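Local coordinates for protein Cas13d (uncultured Ruminococcus sp, PDB 6IV9) that probably acts as a CRISPR-guided ribonuclease, holding its guide crRNA and using two HEPN domains for crRNA maturation and target RNA cleavage, at residues A[217-220]-A[221-225]; A[324-327]-A[328-332]; A[395-398]-A[399-402]; A[549-552]-A[553-556]; A[847-850]-A[851-855]. The protein carries 2 engineered substitutions. All blocks are in the same frame, centred on the assembly; numbering follows the deposited sequence.

Contact 1. Residues A[217-220]-A[221-225]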
# COMPACT_ATOMS: atom_id res chain seq x y z
N ASN A 217 -15.55 11.64 -21.09
CA ASN A 217 -17.02 11.82 -21.20
C ASN A 217 -17.53 12.49 -19.93
O ASN A 217 -17.22 12.03 -18.84
CB ASN A 217 -17.77 10.50 -21.33
CG ASN A 217 -17.52 9.81 -22.65
OD1 ASN A 217 -17.25 10.47 -23.64
ND2 ASN A 217 -17.58 8.50 -22.65
N THR A 218 -18.30 13.55 -20.09
CA THR A 218 -18.93 14.21 -18.93
C THR A 218 -20.10 13.34 -18.45
O THR A 218 -20.49 12.43 -19.15
CB THR A 218 -19.55 15.57 -19.29
OG1 THR A 218 -20.57 15.28 -20.24
CG2 THR A 218 -18.54 16.54 -19.86
N TYR A 219 -20.66 13.68 -17.30
CA TYR A 219 -21.80 12.90 -16.75
C TYR A 219 -22.97 12.98 -17.73
O TYR A 219 -23.66 12.01 -17.92
CB TYR A 219 -22.14 13.39 -15.35
CG TYR A 219 -23.24 12.63 -14.65
CD1 TYR A 219 -23.07 11.33 -14.25
CD2 TYR A 219 -24.46 13.23 -14.40
CE1 TYR A 219 -24.07 10.63 -13.61
CE2 TYR A 219 -25.47 12.54 -13.76
CZ TYR A 219 -25.28 11.24 -13.35
OH TYR A 219 -26.26 10.57 -12.72
N GLU A 220 -23.15 14.13 -18.36
CA GLU A 220 -24.27 14.31 -19.31
C GLU A 220 -24.11 13.34 -20.47
O GLU A 220 -25.07 12.67 -20.80
CB GLU A 220 -24.24 15.74 -19.83
CG GLU A 220 -25.08 15.95 -21.06
CD GLU A 220 -26.56 16.06 -20.76
OE1 GLU A 220 -27.35 16.03 -21.71
OE2 GLU A 220 -26.91 16.18 -19.59
N VAL A 221 -22.92 13.24 -21.04
CA VAL A 221 -22.69 12.29 -22.15
C VAL A 221 -22.90 10.86 -21.66
O VAL A 221 -23.47 10.06 -22.38
CB VAL A 221 -21.30 12.46 -22.77
CG1 VAL A 221 -21.00 11.35 -23.75
CG2 VAL A 221 -21.15 13.81 -23.43
N PHE A 222 -22.43 10.56 -20.45
CA PHE A 222 -22.55 9.20 -19.88
C PHE A 222 -24.02 8.80 -19.72
O PHE A 222 -24.33 7.69 -20.03
CB PHE A 222 -21.91 9.19 -18.50
CG PHE A 222 -22.01 7.90 -17.72
CD1 PHE A 222 -21.52 6.73 -18.24
CD2 PHE A 222 -22.55 7.88 -16.46
CE1 PHE A 222 -21.57 5.55 -17.52
CE2 PHE A 222 -22.61 6.70 -15.73
CZ PHE A 222 -22.12 5.55 -16.27
N THR A 223 -24.84 9.70 -19.21
CA THR A 223 -26.27 9.39 -18.94
C THR A 223 -27.15 9.56 -20.18
O THR A 223 -28.23 9.00 -20.18
CB THR A 223 -26.75 10.13 -17.68
OG1 THR A 223 -26.55 11.51 -17.91
CG2 THR A 223 -25.99 9.71 -16.45
N HIS A 224 -26.68 10.28 -21.19
CA HIS A 224 -27.45 10.47 -22.45
C HIS A 224 -26.54 10.19 -23.63
O HIS A 224 -26.28 11.12 -24.39
CB HIS A 224 -27.98 11.91 -22.54
CG HIS A 224 -28.74 12.34 -21.34
ND1 HIS A 224 -30.00 11.89 -21.09
CD2 HIS A 224 -28.43 13.18 -20.35
CE1 HIS A 224 -30.43 12.43 -19.98
NE2 HIS A 224 -29.50 13.22 -19.51
N PRO A 225 -26.07 8.95 -23.83
CA PRO A 225 -25.16 8.64 -24.91
C PRO A 225 -25.78 8.89 -26.30
O PRO A 225 -25.08 9.28 -27.18
CB PRO A 225 -24.80 7.16 -24.72
CG PRO A 225 -25.79 6.63 -23.75
CD PRO A 225 -26.38 7.81 -23.01
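Thr218 and Val221 open the hydrogen-bonding group: OG1 of Thr218, at the N-cap, accepts from Val221 N over 3.2 Å in an almost straight bond (172°), while Phe222 N reaches the carbonyl O of Thr218 at 3.0 Å. The next carbonyl, Tyr219 O, takes two donors from the same residue, Thr223 N and Thr223 OG1, each at 2.9 Å, the hydroxyl coming in tilted from the carbonyl plane. His224 N bonds to Glu220 O as the helix ends. Weaker forces act between the side chains. The methyl of Thr223, CG2, lies over one face of the Tyr219 ring, 3.7 Å from its centroid, a CH-pi contact made possible because chi1 of 58° turns OG1 to the backbone and CG2 to the ring. Phe222 CD2 adds apolar contact at Tyr219 CD1, and the bent Glu220 chain brings OE1 to 3.3 Å from His224 CD2. An alanine in place of Thr223 would probably cost the ring its packed methyl and leave Tyr219 O with the backbone N as its one donor from this residue. With that methyl over one face and the ring hydroxyl bonded to Glu271, apolar and polar contacts together link this short helix to helix 267-291.

Contact 2. Residues A[324-327]-A[328-332]. With nucleotides of chain B.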
# COMPACT_ATOMS: atom_id res chain seq x y z
N GLU A 324 -14.67 18.30 2.04
CA GLU A 324 -15.51 17.68 3.08
C GLU A 324 -14.63 17.14 4.21
O GLU A 324 -14.97 17.31 5.34
CB GLU A 324 -16.31 16.56 2.44
CG GLU A 324 -17.35 15.97 3.35
CD GLU A 324 -18.17 14.91 2.65
OE1 GLU A 324 -19.18 15.25 2.04
OE2 GLU A 324 -17.79 13.74 2.73
N ARG A 325 -13.55 16.45 3.86
CA ARG A 325 -12.64 15.91 4.90
C ARG A 325 -11.93 17.04 5.65
O ARG A 325 -11.88 16.99 6.85
CB ARG A 325 -11.62 14.99 4.22
CG ARG A 325 -10.48 14.57 5.13
CD ARG A 325 -10.92 13.46 6.04
NE ARG A 325 -11.66 13.98 7.16
CZ ARG A 325 -12.15 13.25 8.14
NH1 ARG A 325 -11.93 11.95 8.17
NH2 ARG A 325 -12.84 13.81 9.11
N LEU A 326 -11.38 18.00 4.93
CA LEU A 326 -10.62 19.12 5.54
C LEU A 326 -11.53 20.00 6.40
O LEU A 326 -11.12 20.41 7.45
CB LEU A 326 -9.97 19.92 4.41
CG LEU A 326 -8.46 19.79 4.25
CD1 LEU A 326 -7.85 18.68 5.05
CD2 LEU A 326 -8.03 19.76 2.80
N LYS A 327 -12.73 20.28 5.90
CA LYS A 327 -13.67 21.14 6.67
C LYS A 327 -14.05 20.44 7.98
O LYS A 327 -14.15 21.12 8.96
CB LYS A 327 -14.78 21.67 5.77
CG LYS A 327 -14.24 22.46 4.58
CD LYS A 327 -15.11 23.56 4.04
CE LYS A 327 -16.33 23.02 3.34
NZ LYS A 327 -16.73 23.85 2.19
N SER A 328 -14.26 19.14 7.98
CA SER A 328 -14.60 18.47 9.26
C SER A 328 -13.45 18.56 10.27
O SER A 328 -13.72 18.70 11.42
CB SER A 328 -15.06 17.06 9.06
OG SER A 328 -14.08 16.30 8.40
N ILE A 329 -12.21 18.37 9.84
CA ILE A 329 -11.06 18.52 10.77
C ILE A 329 -10.86 19.98 11.19
O ILE A 329 -10.62 20.23 12.35
CB ILE A 329 -9.79 18.02 10.06
CG1 ILE A 329 -9.88 16.55 9.67
CG2 ILE A 329 -8.56 18.31 10.89
CD1 ILE A 329 -8.94 16.17 8.57
N ASN A 330 -10.87 20.88 10.23
CA ASN A 330 -10.59 22.33 10.40
C ASN A 330 -11.66 23.09 11.18
O ASN A 330 -11.30 24.01 11.89
CB ASN A 330 -10.28 23.01 9.08
CG ASN A 330 -8.95 22.58 8.53
OD1 ASN A 330 -8.14 22.05 9.26
ND2 ASN A 330 -8.73 22.79 7.26
N LYS A 331 -12.93 22.75 11.00
CA LYS A 331 -13.98 23.57 11.66
C LYS A 331 -13.90 23.43 13.17
O LYS A 331 -14.04 22.33 13.66
CB LYS A 331 -15.36 23.13 11.14
CG LYS A 331 -16.41 24.23 11.11
CD LYS A 331 -17.81 23.68 11.11
CE LYS A 331 -18.81 24.62 11.74
NZ LYS A 331 -19.92 23.88 12.39
N ASP A 332 -13.67 24.53 13.87
CA ASP A 332 -13.63 24.50 15.35
C ASP A 332 -12.62 23.45 15.83
O ASP A 332 -12.94 22.70 16.72
CB ASP A 332 -15.04 24.33 15.92
CG ASP A 332 -15.94 25.51 15.60
OD1 ASP A 332 -15.49 26.64 15.74
OD2 ASP A 332 -17.06 25.28 15.18
P U B 43 -5.48 10.53 13.98
OP1 U B 43 -4.50 10.76 12.86
OP2 U B 43 -4.99 10.13 15.30
O5' U B 43 -6.26 11.91 14.07
C5' U B 43 -7.39 12.08 14.94
C4' U B 43 -7.66 13.55 15.15
O4' U B 43 -8.11 14.06 13.88
C3' U B 43 -8.81 13.87 16.13
O3' U B 43 -8.22 13.97 17.41
C2' U B 43 -9.33 15.21 15.57
O2' U B 43 -8.36 16.18 15.92
C1' U B 43 -9.19 14.98 14.06
N1 U B 43 -10.39 14.43 13.42
C2 U B 43 -11.50 15.24 13.33
O2 U B 43 -11.51 16.39 13.69
N3 U B 43 -12.60 14.64 12.77
C4 U B 43 -12.71 13.36 12.31
O4 U B 43 -13.77 12.98 11.83
C5 U B 43 -11.52 12.58 12.44
C6 U B 43 -10.43 13.12 12.98
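Arg325 reaches forward along its helix to Ser328, whose hydroxyl bridges the arginine's own carbonyl and its NH2. The arginine chain leaves with CG anti to the backbone N and then bends twice, at chi2 (79°) and chi3 (-80°), which brings NH2 to 2.9 Å from Ser328 OG, with the oxygen somewhat out of the guanidinium plane. Ser328 has its hydroxyl between backbone N and carbonyl carbon, chi1 58°, where OG can donate to Arg325 O at 2.8 Å while accepting from NH2 of the same residue. That leaves NH2 its second hydrogen for O4 of U43 of chain B, 3.0 Å away at the guanidinium edge; NH1 goes to Arg573 O. Ile329 crosses the arginine at about a right angle, CD1 3.8 Å from NE. Its CA also comes to 3.6 Å from O2 of U43 of chain B, so the uracil meets both the arginine tip and the backbone. Asn330 has its amide bound to Tyr361 and Lys490. An i to i+3 arginine-serine pair near the C-terminal end of helix 312-330, in contact with a base of the bound RNA, is consistent with a crRNA-binding surface.

Contact 3. Residues A[395-398]-A[399-402]. With nucleotides of chain B.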
# COMPACT_ATOMS: atom_id res chain seq x y z
N GLN A 395 -6.37 -0.82 33.06
CA GLN A 395 -7.24 0.32 33.43
C GLN A 395 -7.14 1.46 32.41
O GLN A 395 -8.06 2.26 32.35
CB GLN A 395 -6.96 0.84 34.84
CG GLN A 395 -5.53 1.25 35.11
CD GLN A 395 -5.43 2.06 36.37
OE1 GLN A 395 -6.27 2.90 36.67
NE2 GLN A 395 -4.37 1.83 37.13
N TYR A 396 -6.06 1.52 31.66
CA TYR A 396 -5.87 2.62 30.69
C TYR A 396 -6.31 2.24 29.27
O TYR A 396 -6.12 3.05 28.39
CB TYR A 396 -4.40 3.04 30.70
CG TYR A 396 -3.96 3.59 32.02
CD1 TYR A 396 -4.41 4.82 32.47
CD2 TYR A 396 -3.10 2.89 32.83
CE1 TYR A 396 -4.01 5.34 33.68
CE2 TYR A 396 -2.70 3.38 34.05
CZ TYR A 396 -3.15 4.61 34.47
OH TYR A 396 -2.74 5.11 35.67
N ASP A 397 -6.90 1.08 29.09
CA ASP A 397 -7.24 0.64 27.71
C ASP A 397 -8.22 1.61 27.06
O ASP A 397 -8.01 1.94 25.92
CB ASP A 397 -7.82 -0.77 27.70
CG ASP A 397 -6.79 -1.87 27.78
OD1 ASP A 397 -5.62 -1.58 28.06
OD2 ASP A 397 -7.16 -3.02 27.57
N SER A 398 -9.24 2.06 27.77
CA SER A 398 -10.25 2.97 27.17
C SER A 398 -9.65 4.32 26.78
O SER A 398 -10.20 4.94 25.92
CB SER A 398 -11.48 3.12 28.03
OG SER A 398 -11.15 3.62 29.30
N VAL A 399 -8.60 4.77 27.45
CA VAL A 399 -8.01 6.11 27.17
C VAL A 399 -6.62 6.01 26.55
O VAL A 399 -5.99 7.04 26.43
CB VAL A 399 -7.93 6.92 28.47
CG1 VAL A 399 -9.29 7.07 29.13
CG2 VAL A 399 -6.96 6.29 29.43
N ARG A 400 -6.20 4.83 26.13
CA ARG A 400 -4.80 4.67 25.67
C ARG A 400 -4.45 5.56 24.47
O ARG A 400 -3.37 6.10 24.47
CB ARG A 400 -4.47 3.21 25.41
CG ARG A 400 -2.98 2.90 25.46
CD ARG A 400 -2.75 1.43 25.24
NE ARG A 400 -3.30 0.64 26.31
CZ ARG A 400 -2.91 0.72 27.55
NH1 ARG A 400 -1.88 1.48 27.87
NH2 ARG A 400 -3.53 0.03 28.47
N SER A 401 -5.34 5.69 23.50
CA SER A 401 -5.00 6.52 22.32
C SER A 401 -4.78 7.97 22.75
O SER A 401 -3.84 8.57 22.30
CB SER A 401 -6.08 6.43 21.30
OG SER A 401 -6.10 5.14 20.74
N LYS A 402 -5.65 8.48 23.61
CA LYS A 402 -5.49 9.88 24.07
C LYS A 402 -4.19 10.00 24.86
O LYS A 402 -3.46 10.93 24.63
CB LYS A 402 -6.71 10.34 24.87
CG LYS A 402 -6.58 11.72 25.47
CD LYS A 402 -7.82 12.21 26.17
CE LYS A 402 -8.99 12.41 25.24
NZ LYS A 402 -8.76 13.46 24.24
P C B 45 -12.42 13.67 23.62
OP1 C B 45 -13.56 14.03 24.52
OP2 C B 45 -11.21 14.55 23.70
O5' C B 45 -11.89 12.21 23.92
C5' C B 45 -12.81 11.13 24.00
C4' C B 45 -12.09 9.94 24.56
O4' C B 45 -11.93 10.10 25.99
C3' C B 45 -12.80 8.60 24.45
O3' C B 45 -12.60 8.02 23.18
C2' C B 45 -12.03 7.78 25.46
O2' C B 45 -10.74 7.36 25.11
C1' C B 45 -11.83 8.80 26.58
N1 C B 45 -12.82 8.58 27.65
C2 C B 45 -13.93 9.41 27.81
O2 C B 45 -14.04 10.41 27.09
N3 C B 45 -14.83 9.13 28.78
C4 C B 45 -14.68 8.04 29.54
N4 C B 45 -15.59 7.80 30.48
C5 C B 45 -13.58 7.16 29.37
C6 C B 45 -12.69 7.46 28.43
P A B 46 -13.75 7.27 22.42
OP1 A B 46 -13.14 6.76 21.17
OP2 A B 46 -14.96 8.05 22.42
O5' A B 46 -14.12 6.07 23.40
C5' A B 46 -13.22 4.99 23.53
C4' A B 46 -13.69 4.13 24.66
O4' A B 46 -13.73 4.91 25.90
C3' A B 46 -15.11 3.60 24.52
O3' A B 46 -15.17 2.48 23.63
C2' A B 46 -15.44 3.26 25.98
O2' A B 46 -14.78 2.11 26.37
C1' A B 46 -14.78 4.43 26.72
N9 A B 46 -15.73 5.50 26.95
C8 A B 46 -15.95 6.66 26.26
N7 A B 46 -16.92 7.39 26.75
C5 A B 46 -17.41 6.62 27.80
C6 A B 46 -18.47 6.82 28.69
N6 A B 46 -19.23 7.91 28.69
N1 A B 46 -18.71 5.86 29.61
C2 A B 46 -17.92 4.77 29.62
N3 A B 46 -16.90 4.46 28.81
C4 A B 46 -16.70 5.44 27.91
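Tyr396 and Val399 join across a tight turn rather than a full helical one: Val399 N gives a weak bond of 3.2 Å to Tyr396 O, and Arg400 N another weak one of 3.4 Å to Asp397 O. These closures run from a 3-10 segment into helix 400-418, with Val399 at the N-cap. The side chains of Asp397 and Arg400 then run alongside each other. NH2 of the arginine meets Asp397 OD1 at 2.7 Å, nearly straight (171°) and in the guanidinium plane, yet the carboxylate is turned 79° against that plane, so one oxygen alone carries this salt bridge. The bend at chi3 sets the guanidinium beside the turn, with one face toward the backbone of Tyr396. NH1 bonds Phe391 O and Tyr404 OH, and NH2 also Asp393 O. A lysine in its place would probably leave Phe391 O or Asp393 O without its donor and let the turn shift. Val399 splits its two methyls: CG2 comes to the edge of the Tyr396 ring, 4.2 Å from CD1, and CG1 packs 3.5 Å from C6 of C45 of chain B. Ser398 O accepts a hydrogen bond from O2' of C45 of chain B at 2.6 Å, and Lys402 NZ holds OP2 of C45 at 2.7 Å. The turn and first residues of helix 400-418 together meet ribose, phosphate and base of C45, as part of the RNA-binding surface.

Contact 4. Residues A[549-552]-A[553-556]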
# COMPACT_ATOMS: atom_id res chain seq x y z
N GLY A 549 4.44 15.12 -21.52
CA GLY A 549 3.62 14.23 -20.67
C GLY A 549 4.06 14.18 -19.21
O GLY A 549 3.28 13.74 -18.41
N TYR A 550 5.29 14.58 -18.93
CA TYR A 550 5.89 14.42 -17.58
C TYR A 550 6.20 15.74 -16.87
O TYR A 550 6.88 15.71 -15.88
CB TYR A 550 7.15 13.59 -17.74
CG TYR A 550 6.87 12.25 -18.34
CD1 TYR A 550 6.21 11.29 -17.61
CD2 TYR A 550 7.24 11.94 -19.63
CE1 TYR A 550 5.95 10.04 -18.13
CE2 TYR A 550 6.99 10.70 -20.17
CZ TYR A 550 6.34 9.74 -19.42
OH TYR A 550 6.09 8.50 -19.92
N LYS A 551 5.59 16.83 -17.31
CA LYS A 551 5.81 18.18 -16.73
C LYS A 551 5.41 18.24 -15.26
O LYS A 551 5.95 19.03 -14.54
CB LYS A 551 4.99 19.22 -17.49
CG LYS A 551 5.41 19.39 -18.93
CD LYS A 551 6.85 19.73 -19.04
CE LYS A 551 7.15 20.56 -20.27
NZ LYS A 551 8.57 20.41 -20.64
N LEU A 552 4.51 17.36 -14.85
CA LEU A 552 4.01 17.33 -13.45
C LEU A 552 5.18 17.11 -12.49
O LEU A 552 5.18 17.70 -11.46
CB LEU A 552 3.01 16.19 -13.30
CG LEU A 552 2.57 15.93 -11.87
CD1 LEU A 552 1.57 16.95 -11.42
CD2 LEU A 552 2.00 14.53 -11.73
N PHE A 553 6.18 16.33 -12.90
CA PHE A 553 7.35 15.96 -12.06
C PHE A 553 8.21 17.16 -11.68
O PHE A 553 8.94 17.12 -10.73
CB PHE A 553 8.11 14.79 -12.67
CG PHE A 553 7.33 13.52 -12.52
CD1 PHE A 553 7.20 12.93 -11.29
CD2 PHE A 553 6.65 12.98 -13.59
CE1 PHE A 553 6.46 11.78 -11.14
CE2 PHE A 553 5.91 11.83 -13.44
CZ PHE A 553 5.81 11.24 -12.21
N ASN A 554 8.03 18.27 -12.39
CA ASN A 554 8.76 19.51 -12.02
C ASN A 554 8.26 19.99 -10.65
O ASN A 554 8.96 20.74 -10.01
CB ASN A 554 8.65 20.58 -13.10
CG ASN A 554 9.46 20.23 -14.33
OD1 ASN A 554 10.60 19.83 -14.22
ND2 ASN A 554 8.86 20.37 -15.48
N ASP A 555 7.06 19.57 -10.25
CA ASP A 555 6.45 20.00 -8.98
C ASP A 555 6.58 18.88 -7.93
O ASP A 555 5.83 18.89 -6.98
CB ASP A 555 5.00 20.43 -9.19
CG ASP A 555 4.73 21.86 -8.79
OD1 ASP A 555 5.61 22.47 -8.16
OD2 ASP A 555 3.65 22.35 -9.08
N SER A 556 7.58 18.03 -8.10
CA SER A 556 7.81 16.83 -7.26
C SER A 556 7.96 17.21 -5.80
O SER A 556 7.47 16.50 -4.95
CB SER A 556 8.95 16.01 -7.75
OG SER A 556 8.56 15.27 -8.86
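Phe553, buried, is the centre of the packed part of this 3-10 run, and it meets Tyr550 across the turn: Phe553 N bonds to Tyr550 O at 3.1 Å, and Phe553 CE2 comes to the edge of the tyrosine ring, 4.2 Å from CD1. With its CG anti to the carbonyl carbon (chi1 -72°), the phenylalanine brings its ring edge beside Tyr550 O, CD2 3.6 Å from it, and sets the ring among Phe525, Tyr304 and the isoleucines of helices 168-197 and 511-535. Tyr550 itself meets the ring of Phe159. Ser556, buried against Phe525 and Ile528, belongs to the same part, its OG 2.7 Å and its N 3.1 Å from Phe553 O, two donors on one carbonyl. Two further i to i+3 bonds continue the run: Asn554 N to Lys551 O at 3.1 Å and Asp555 N to Leu552 O at 2.9 Å. The solvent side is looser. Lys551 and Asn554, both exposed, extend alongside each other with CD and ND2 4.1 Å apart, and the lysine's NZ turns to Leu546 O. Asp555, at the N-cap, makes no side-chain capping bond. This is a 3-10 segment that leads the chain into helix 556-570.

Contact 5. Residues A[847-850]-A[851-855]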
# COMPACT_ATOMS: atom_id res chain seq x y z
N SER A 847 1.90 -22.41 3.10
CA SER A 847 2.29 -21.02 2.77
C SER A 847 1.24 -20.34 1.90
O SER A 847 0.54 -21.01 1.18
CB SER A 847 3.62 -20.99 2.10
OG SER A 847 3.53 -21.44 0.78
N TYR A 848 1.22 -19.01 1.93
CA TYR A 848 0.30 -18.25 1.06
C TYR A 848 0.70 -18.51 -0.40
O TYR A 848 -0.14 -18.64 -1.25
CB TYR A 848 0.28 -16.78 1.46
CG TYR A 848 -0.43 -16.56 2.76
CD1 TYR A 848 -1.76 -16.88 2.90
CD2 TYR A 848 0.23 -16.05 3.85
CE1 TYR A 848 -2.43 -16.69 4.09
CE2 TYR A 848 -0.42 -15.84 5.05
CZ TYR A 848 -1.76 -16.15 5.17
OH TYR A 848 -2.39 -15.95 6.34
N PHE A 849 2.00 -18.59 -0.63
CA PHE A 849 2.49 -18.83 -2.00
C PHE A 849 1.95 -20.17 -2.51
O PHE A 849 1.45 -20.20 -3.60
CB PHE A 849 4.02 -18.86 -1.99
CG PHE A 849 4.67 -19.08 -3.32
CD1 PHE A 849 4.91 -20.36 -3.79
CD2 PHE A 849 5.09 -18.02 -4.10
CE1 PHE A 849 5.53 -20.56 -5.01
CE2 PHE A 849 5.70 -18.23 -5.32
CZ PHE A 849 5.92 -19.50 -5.77
N SER A 850 2.05 -21.22 -1.71
CA SER A 850 1.53 -22.53 -2.17
C SER A 850 0.01 -22.52 -2.34
O SER A 850 -0.47 -23.18 -3.21
CB SER A 850 2.04 -23.71 -1.40
OG SER A 850 1.83 -23.52 -0.05
N ILE A 851 -0.71 -21.83 -1.47
CA ILE A 851 -2.18 -21.78 -1.64
C ILE A 851 -2.49 -21.07 -2.96
O ILE A 851 -3.25 -21.57 -3.71
CB ILE A 851 -2.85 -21.04 -0.48
CG1 ILE A 851 -2.64 -21.76 0.85
CG2 ILE A 851 -4.31 -20.79 -0.78
CD1 ILE A 851 -3.08 -20.97 2.03
N TYR A 852 -1.85 -19.94 -3.19
CA TYR A 852 -2.16 -19.14 -4.39
C TYR A 852 -1.88 -19.94 -5.66
O TYR A 852 -2.71 -19.98 -6.52
CB TYR A 852 -1.24 -17.92 -4.37
CG TYR A 852 -1.37 -17.02 -5.57
CD1 TYR A 852 -2.28 -15.99 -5.59
CD2 TYR A 852 -0.57 -17.19 -6.67
CE1 TYR A 852 -2.41 -15.16 -6.69
CE2 TYR A 852 -0.68 -16.37 -7.78
CZ TYR A 852 -1.61 -15.36 -7.79
OH TYR A 852 -1.69 -14.56 -8.87
N HIS A 853 -0.72 -20.56 -5.73
CA HIS A 853 -0.35 -21.34 -6.94
C HIS A 853 -1.26 -22.57 -7.11
O HIS A 853 -1.58 -22.89 -8.24
CB HIS A 853 1.16 -21.55 -7.00
CG HIS A 853 1.85 -20.29 -7.39
ND1 HIS A 853 1.70 -19.73 -8.61
CD2 HIS A 853 2.65 -19.47 -6.69
CE1 HIS A 853 2.39 -18.63 -8.67
NE2 HIS A 853 2.97 -18.44 -7.51
N TYR A 854 -1.62 -23.23 -6.03
CA TYR A 854 -2.51 -24.40 -6.23
C TYR A 854 -3.85 -23.94 -6.81
O TYR A 854 -4.30 -24.47 -7.78
CB TYR A 854 -2.73 -25.16 -4.92
CG TYR A 854 -3.72 -26.27 -5.12
CD1 TYR A 854 -3.34 -27.45 -5.72
CD2 TYR A 854 -5.05 -26.12 -4.79
CE1 TYR A 854 -4.24 -28.46 -5.96
CE2 TYR A 854 -5.98 -27.11 -5.02
CZ TYR A 854 -5.57 -28.29 -5.61
OH TYR A 854 -6.46 -29.27 -5.86
N VAL A 855 -4.45 -22.92 -6.22
CA VAL A 855 -5.76 -22.41 -6.71
C VAL A 855 -5.58 -21.90 -8.14
O VAL A 855 -6.39 -22.19 -8.97
CB VAL A 855 -6.32 -21.31 -5.79
CG1 VAL A 855 -7.58 -20.69 -6.34
CG2 VAL A 855 -6.53 -21.82 -4.38
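Phe849 and His853 meet one helical turn apart because their first torsions differ: CG of Phe849 stands opposite its backbone N (chi1 -180°), whereas the imidazole, at chi1 -74°, swings back beside its own N and toward the start of the helix. The edge of the imidazole therefore points at the face of the phenyl ring, a tilted edge-to-face pair with planes at 55° and centroids 4.4 Å apart. CD2 does most of the touching: it lies over the ring centre, 3.4 Å from Phe849 CZ, and also 3.4 Å from Phe849 O, the carbonyl that accepts from His853 N. NE2 comes to 3.5 Å from Phe849 CE2 and is bonded to Tyr745 OH, which probably fixes the flip of the imidazole. Ser847 caps the helix: its OG takes the N-H of Ser850 at 2.9 Å, and the same hydroxyl has a partner in Glu910. Ser850 OG is bound in turn to Asp846. On another side Ile851 CD1 packs 4.4 Å from Tyr848 CD1. From here the first turns of helix 848-861 fit against the long helix 713-760, with Tyr745 meeting the rings of both Tyr852 and His853 and Asn742 holding the Tyr852 hydroxyl; helix 910-913 lies against Phe849 and Ser850, and helix 830-833 against Tyr852 and Val855.

In the fold
Contacts 2 and 3 lie on the crRNA itself: their centres are 25 Å apart and their nearest atoms about 13 Å, one serving a base edge, the other ribose and phosphate two nucleotides on. Helix 312-330 ties contact 2 to contact 1, for Glu313 and Tyr314 near its start bond to 217-220; the two centres are 32 Å apart, and contact 1 stays about 28 Å from the RNA at its nearest atom. Contact 4 leads into helix 556-570, whose Ile569 packs against Arg325 and Ile329 of contact 2. Contact 5, about 5 Å from the RNA at the closest atoms, sits across the chain's centre from both contacts 2 and 4, 45 and 40 Å away between centres.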